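Local coordinates for protein beta-porphyranase B (Bacteroides plebeius, PDB 4AWD) that hydrolyses the red-seaweed polysaccharide porphyran, cutting the beta-1,4 linkages between D-galactose and L-galactose-6-sulfate, at residues 29-34 / 57-62; 104-109 / 113-118. One frame throughout, in Å; residues are numbered along the deposited sequence.

How the contacts relate
From the N terminus the chain first forms the short helix 30-34, runs through strand 46-50 and then turns into the loop that holds 57-62. There contact 1 closes a loop of 22 residues by setting the helix against the calcium-binding segment, near strand 308-321 from the far end of the chain. Contact 2 comes later and is much more local, pairing the ends of strands 95-107 and 117-126 across the loop that joins them. The two follow one another in series, neither nested nor crossed, with centres about 36 Å apart. Contact 1 ties the N-terminal helix to the metal site; contact 2 finishes a hairpin close to probable substrate-binding residues.

Contact 1: 29-34 / 57-62; sequences YSLAEE and EFNGKR. With CA (calcium ion), chain C.
Leu31 and Ala32, on the N-terminal helix 30-34, meet the carboxylate of Glu57 beside the calcium site of this GH16 beta-sandwich. Leu31 points toward the loop, and its CB lies 3.7 Å from CD of Glu57. Its CG stands beside the backbone N and opposite the carbonyl carbon (chi1 -77°), a rotation that carries CD1 on to Asn59, 4.0 Å from ND2. A branched aliphatic residue suits this place, laying carbon against the flank of a carboxylate and an amide whose polar atoms are engaged by other partners.

Ala32 is buried, and its small side chain lets the helix come close: CB is 3.9 Å from Glu57 OE2. The direct gap from Ala32 N to OE2 is too wide for a bond, and a water fills it, accepting from Ala32 N at 2.8 Å and donating to Glu57 OE2. Ala32 O accepts a hydrogen bond from the hydroxyl of Tyr317, on strand 308-321.

Glu57 is bent at chi2 (-61°), which turns its carboxylate aside from the line of the chain, with OE2 at the helix and OE1 toward the calcium-bound water; OE1 also forms a salt bridge with Arg315 of strand 308-321. The backbone O of Glu57 binds calcium together with Asn59 OD1, Gly94 O and Asp312 O. Asn59 suits its position because one amide offers both a ligand oxygen and an N-H group. The second water completes the link: it binds calcium at 2.4 Å, donates to Glu57 OE1 at 2.7 Å, and accepts a weak bond from Asn59 ND2.

Contact 2: 104-109 / 113-118; sequences SPTEGL and PGDKYR
This is the end of an antiparallel beta hairpin, where strand 95-107 meets strand 117-126 at the protein surface and the pairing is disturbed by a classic beta bulge. Glu107 and Tyr117 form a hydrogen-bonded pair: Glu107 N donates to Tyr117 O at 2.8 Å, and Tyr117 N returns a bond to Glu107 O at 2.7 Å, both in the carbonyl plane. Lys116 supplies the extra residue of the bulge, its N adding a weak, bent bond (119°) to the same Glu107 O.

Gly108 and Gly114 approach to 3.8 Å between CA atoms, closeness that suits residues without side chains. The Tyr117 ring turns its edge to Gly108 O, with CD2 3.1 Å away, while CG of Lys116 sits over the centre of one face. The Lys116 chain continues past Leu109, its CD 4.0 Å from Leu109 CD2. A water donates to Asp115 OD1 and is weakly bonded to Thr106 OG1.

Glu107 OE1 forms a salt bridge with Lys85, and Tyr117 OH hydrogen-bonds Gly78 O, near Trp75 and Arg79, which probably bind substrate. Arg118 makes backbone hydrogen bonds with Leu103 and Pro81, placing this end of strand 117-126 between strand 95-107 and the chain leading into parallel strand 82-84.

Contact 1: 29-34 / 57-62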
loop_
_atom_site.group_PDB
_atom_site.type_symbol
_atom_site.label_atom_id
_atom_site.label_comp_id
_atom_site.label_asym_id
_atom_site.label_seq_id
_atom_site.Cartn_x
_atom_site.Cartn_y
_atom_site.Cartn_z
ATOM N N TYR A 29 1.999 -6.143 -21.609
ATOM C CA TYR A 29 1.102 -6.913 -20.727
ATOM C C TYR A 29 1.302 -8.437 -20.756
ATOM O O TYR A 29 0.547 -9.171 -20.101
ATOM C CB TYR A 29 -0.366 -6.528 -20.978
ATOM C CG TYR A 29 -0.583 -5.060 -20.738
ATOM C CD1 TYR A 29 -0.541 -4.542 -19.448
ATOM C CD2 TYR A 29 -0.778 -4.175 -21.793
ATOM C CE1 TYR A 29 -0.704 -3.187 -19.213
ATOM C CE2 TYR A 29 -0.956 -2.812 -21.566
ATOM C CZ TYR A 29 -0.914 -2.324 -20.268
ATOM O OH TYR A 29 -1.073 -0.979 -20.004
ATOM N N SER A 30 2.326 -8.891 -21.482
ATOM C CA SER A 30 2.591 -10.331 -21.684
ATOM C C SER A 30 3.004 -11.062 -20.411
ATOM O O SER A 30 2.587 -12.206 -20.172
ATOM C CB SER A 30 3.675 -10.561 -22.743
ATOM O OG SER A 30 3.533 -9.658 -23.826
ATOM N N LEU A 31 3.844 -10.415 -19.613
ATOM C CA LEU A 31 4.328 -11.029 -18.392
ATOM C C LEU A 31 3.177 -11.212 -17.409
ATOM O O LEU A 31 3.083 -12.251 -16.757
ATOM C CB LEU A 31 5.475 -10.216 -17.787
ATOM C CG LEU A 31 6.812 -10.413 -18.514
ATOM C CD1 LEU A 31 7.867 -9.506 -17.934
ATOM C CD2 LEU A 31 7.278 -11.858 -18.441
ATOM N N ALA A 32 2.290 -10.222 -17.349
ATOM C CA ALA A 32 1.110 -10.283 -16.488
ATOM C C ALA A 32 0.124 -11.345 -16.944
ATOM O O ALA A 32 -0.447 -12.040 -16.112
ATOM C CB ALA A 32 0.420 -8.913 -16.382
ATOM N N GLU A 33 -0.082 -11.464 -18.257
ATOM C CA GLU A 33 -0.951 -12.520 -18.806
ATOM C C GLU A 33 -0.419 -13.899 -18.432
ATOM O O GLU A 33 -1.170 -14.757 -17.968
ATOM C CB GLU A 33 -1.082 -12.401 -20.329
ATOM C CG GLU A 33 -2.057 -13.383 -20.966
ATOM C CD GLU A 33 -3.520 -12.949 -20.867
ATOM O OE1 GLU A 33 -3.797 -11.801 -20.425
ATOM O OE2 GLU A 33 -4.405 -13.763 -21.247
ATOM N N GLU A 34 0.885 -14.092 -18.620
ATOM C CA GLU A 34 1.557 -15.334 -18.265
ATOM C C GLU A 34 1.444 -15.642 -16.763
ATOM O O GLU A 34 1.346 -16.806 -16.381
ATOM C CB GLU A 34 3.020 -15.276 -18.719
ATOM C CG GLU A 34 3.888 -16.493 -18.354
ATOM C CD GLU A 34 3.498 -17.796 -19.080
ATOM O OE1 GLU A 34 2.907 -17.751 -20.196
ATOM O OE2 GLU A 34 3.798 -18.880 -18.522
ATOM N N GLU A 57 5.134 -3.445 -15.521
ATOM C CA GLU A 57 6.330 -4.240 -15.348
ATOM C C GLU A 57 7.531 -3.350 -15.043
ATOM O O GLU A 57 8.571 -3.824 -14.604
ATOM C CB GLU A 57 6.581 -5.078 -16.602
ATOM C CG GLU A 57 5.461 -6.045 -16.946
ATOM C CD GLU A 57 5.202 -7.089 -15.857
ATOM O OE1 GLU A 57 6.154 -7.504 -15.149
ATOM O OE2 GLU A 57 4.033 -7.517 -15.724
ATOM N N PHE A 58 7.380 -2.055 -15.275
ATOM C CA PHE A 58 8.461 -1.081 -15.057
ATOM C C PHE A 58 9.736 -1.492 -15.808
ATOM O O PHE A 58 10.853 -1.370 -15.293
ATOM C CB PHE A 58 8.749 -0.851 -13.554
ATOM C CG PHE A 58 7.522 -0.578 -12.715
ATOM C CD1 PHE A 58 6.795 0.604 -12.866
ATOM C CD2 PHE A 58 7.109 -1.499 -11.745
ATOM C CE1 PHE A 58 5.664 0.860 -12.069
ATOM C CE2 PHE A 58 5.982 -1.260 -10.948
ATOM C CZ PHE A 58 5.258 -0.080 -11.099
ATOM N N ASN A 59 9.564 -1.982 -17.027
ATOM C CA ASN A 59 10.711 -2.482 -17.806
ATOM C C ASN A 59 11.182 -1.492 -18.867
ATOM O O ASN A 59 12.028 -1.823 -19.703
ATOM C CB ASN A 59 10.409 -3.869 -18.403
ATOM C CG ASN A 59 10.435 -4.985 -17.341
ATOM O OD1 ASN A 59 10.795 -4.748 -16.182
ATOM N ND2 ASN A 59 10.053 -6.197 -17.734
ATOM N N GLY A 60 10.642 -0.277 -18.819
ATOM C CA GLY A 60 11.042 0.782 -19.727
ATOM C C GLY A 60 12.122 1.707 -19.199
ATOM O O GLY A 60 12.846 1.385 -18.242
ATOM N N LYS A 61 12.219 2.876 -19.820
ATOM C CA LYS A 61 13.268 3.842 -19.504
ATOM C C LYS A 61 12.808 4.897 -18.487
ATOM O O LYS A 61 13.626 5.665 -17.969
ATOM C CB LYS A 61 13.773 4.517 -20.789
ATOM C CG LYS A 61 13.727 3.627 -22.053
ATOM C CD LYS A 61 14.260 4.345 -23.318
ATOM C CE LYS A 61 13.291 5.421 -23.849
ATOM N NZ LYS A 61 12.101 4.859 -24.579
ATOM N N ARG A 62 11.502 4.917 -18.199
ATOM C CA ARG A 62 10.907 5.878 -17.258
ATOM C C ARG A 62 9.556 5.396 -16.720
ATOM O O ARG A 62 8.941 4.472 -17.265
ATOM C CB ARG A 62 10.721 7.257 -17.911
ATOM C CG ARG A 62 9.705 7.255 -19.045
ATOM C CD ARG A 62 9.448 8.647 -19.647
ATOM N NE ARG A 62 10.522 9.112 -20.531
ATOM C CZ ARG A 62 10.786 8.625 -21.749
ATOM N NH1 ARG A 62 10.073 7.619 -22.261
ATOM N NH2 ARG A 62 11.791 9.137 -22.458
HETATM CA CA CA C . 10.195 -5.532 -13.994
HETATM O O HOH W 1 2.903 -7.638 -18.227
HETATM O O HOH W 2 8.872 -7.202 -15.022
#

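Contact 2: 104-109 / 113-118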
loop_
_atom_site.group_PDB
_atom_site.type_symbol
_atom_site.label_atom_id
_atom_site.label_comp_id
_atom_site.label_asym_id
_atom_site.label_seq_id
_atom_site.Cartn_x
_atom_site.Cartn_y
_atom_site.Cartn_z
ATOM N N SER A 104 17.188 18.091 2.103
ATOM C CA SER A 104 17.970 19.282 2.404
ATOM C C SER A 104 17.754 20.356 1.340
ATOM O O SER A 104 17.921 20.088 0.167
ATOM C CB SER A 104 19.459 18.936 2.496
ATOM O OG SER A 104 20.196 20.045 2.981
ATOM N N PRO A 105 17.397 21.579 1.748
ATOM C CA PRO A 105 17.155 21.945 3.131
ATOM C C PRO A 105 15.925 21.273 3.742
ATOM O O PRO A 105 15.020 20.797 3.045
ATOM C CB PRO A 105 16.943 23.469 3.068
ATOM C CG PRO A 105 16.680 23.774 1.649
ATOM C CD PRO A 105 17.412 22.758 0.865
ATOM N N THR A 106 15.938 21.229 5.060
ATOM C CA THR A 106 14.802 20.856 5.881
ATOM C C THR A 106 13.516 21.571 5.397
ATOM O O THR A 106 13.593 22.639 4.788
ATOM C CB THR A 106 15.213 21.170 7.354
ATOM O OG1 THR A 106 15.594 19.949 8.023
ATOM C CG2 THR A 106 14.178 21.887 8.100
ATOM N N GLU A 107 12.345 20.979 5.631
ATOM C CA GLU A 107 11.099 21.550 5.104
ATOM C C GLU A 107 9.920 21.554 6.088
ATOM O O GLU A 107 9.821 20.705 6.977
ATOM C CB GLU A 107 10.681 20.840 3.791
ATOM C CG GLU A 107 11.558 21.148 2.545
ATOM C CD GLU A 107 11.046 20.499 1.221
ATOM O OE1 GLU A 107 9.934 19.902 1.188
ATOM O OE2 GLU A 107 11.772 20.580 0.202
ATOM N N GLY A 108 9.029 22.532 5.908
ATOM C CA GLY A 108 7.689 22.523 6.509
ATOM C C GLY A 108 6.702 21.845 5.559
ATOM O O GLY A 108 7.068 20.883 4.864
ATOM N N LEU A 109 5.463 22.336 5.514
ATOM C CA LEU A 109 4.433 21.783 4.620
ATOM C C LEU A 109 4.540 22.310 3.187
ATOM O O LEU A 109 4.956 23.442 2.965
ATOM C CB LEU A 109 3.027 22.080 5.154
ATOM C CG LEU A 109 2.605 21.540 6.523
ATOM C CD1 LEU A 109 1.479 22.385 7.121
ATOM C CD2 LEU A 109 2.197 20.084 6.420
ATOM N N PRO A 113 10.287 26.065 3.424
ATOM C CA PRO A 113 11.265 25.830 4.494
ATOM C C PRO A 113 10.571 25.698 5.857
ATOM O O PRO A 113 9.523 26.305 6.096
ATOM C CB PRO A 113 12.181 27.066 4.430
ATOM C CG PRO A 113 11.409 28.092 3.689
ATOM C CD PRO A 113 10.519 27.346 2.732
ATOM N N GLY A 114 11.138 24.871 6.722
ATOM C CA GLY A 114 10.530 24.564 8.005
ATOM C C GLY A 114 11.300 23.426 8.640
ATOM O O GLY A 114 12.315 23.008 8.102
ATOM N N ASP A 115 10.811 22.917 9.773
ATOM C CA ASP A 115 11.533 21.910 10.546
ATOM C C ASP A 115 10.758 20.600 10.658
ATOM O O ASP A 115 11.093 19.725 11.470
ATOM C CB ASP A 115 11.824 22.453 11.938
ATOM C CG ASP A 115 12.490 23.815 11.901
ATOM O OD1 ASP A 115 13.632 23.892 11.410
ATOM O OD2 ASP A 115 11.863 24.806 12.343
ATOM N N LYS A 116 9.716 20.473 9.845
ATOM C CA LYS A 116 8.833 19.322 9.919
ATOM C C LYS A 116 9.487 18.113 9.256
ATOM O O LYS A 116 9.441 17.029 9.816
ATOM C CB LYS A 116 7.476 19.650 9.293
ATOM C CG LYS A 116 6.457 18.524 9.367
ATOM C CD LYS A 116 5.027 18.989 8.989
ATOM C CE LYS A 116 4.448 19.993 10.003
ATOM N NZ LYS A 116 4.182 19.336 11.323
ATOM N N TYR A 117 10.126 18.317 8.099
ATOM C CA TYR A 117 10.671 17.215 7.279
ATOM C C TYR A 117 12.175 17.311 7.011
ATOM O O TYR A 117 12.670 18.339 6.557
ATOM C CB TYR A 117 9.940 17.128 5.927
ATOM C CG TYR A 117 8.448 16.920 6.052
ATOM C CD1 TYR A 117 7.938 15.747 6.613
ATOM C CD2 TYR A 117 7.548 17.884 5.596
ATOM C CE1 TYR A 117 6.576 15.539 6.734
ATOM C CE2 TYR A 117 6.184 17.682 5.703
ATOM C CZ TYR A 117 5.708 16.502 6.285
ATOM O OH TYR A 117 4.364 16.282 6.407
ATOM N N ARG A 118 12.889 16.229 7.287
ATOM C CA ARG A 118 14.316 16.141 6.973
ATOM C C ARG A 118 14.639 14.856 6.231
ATOM O O ARG A 118 15.797 14.597 5.909
ATOM C CB ARG A 118 15.178 16.267 8.236
ATOM C CG ARG A 118 14.993 15.121 9.220
ATOM C CD ARG A 118 15.833 15.292 10.458
ATOM N NE ARG A 118 16.069 14.011 11.126
ATOM C CZ ARG A 118 15.353 13.544 12.150
ATOM N NH1 ARG A 118 14.327 14.241 12.654
ATOM N NH2 ARG A 118 15.670 12.369 12.682
HETATM O O HOH W 3 14.724 21.127 11.168
HETATM O O HOH W 4 14.449 24.726 6.045
#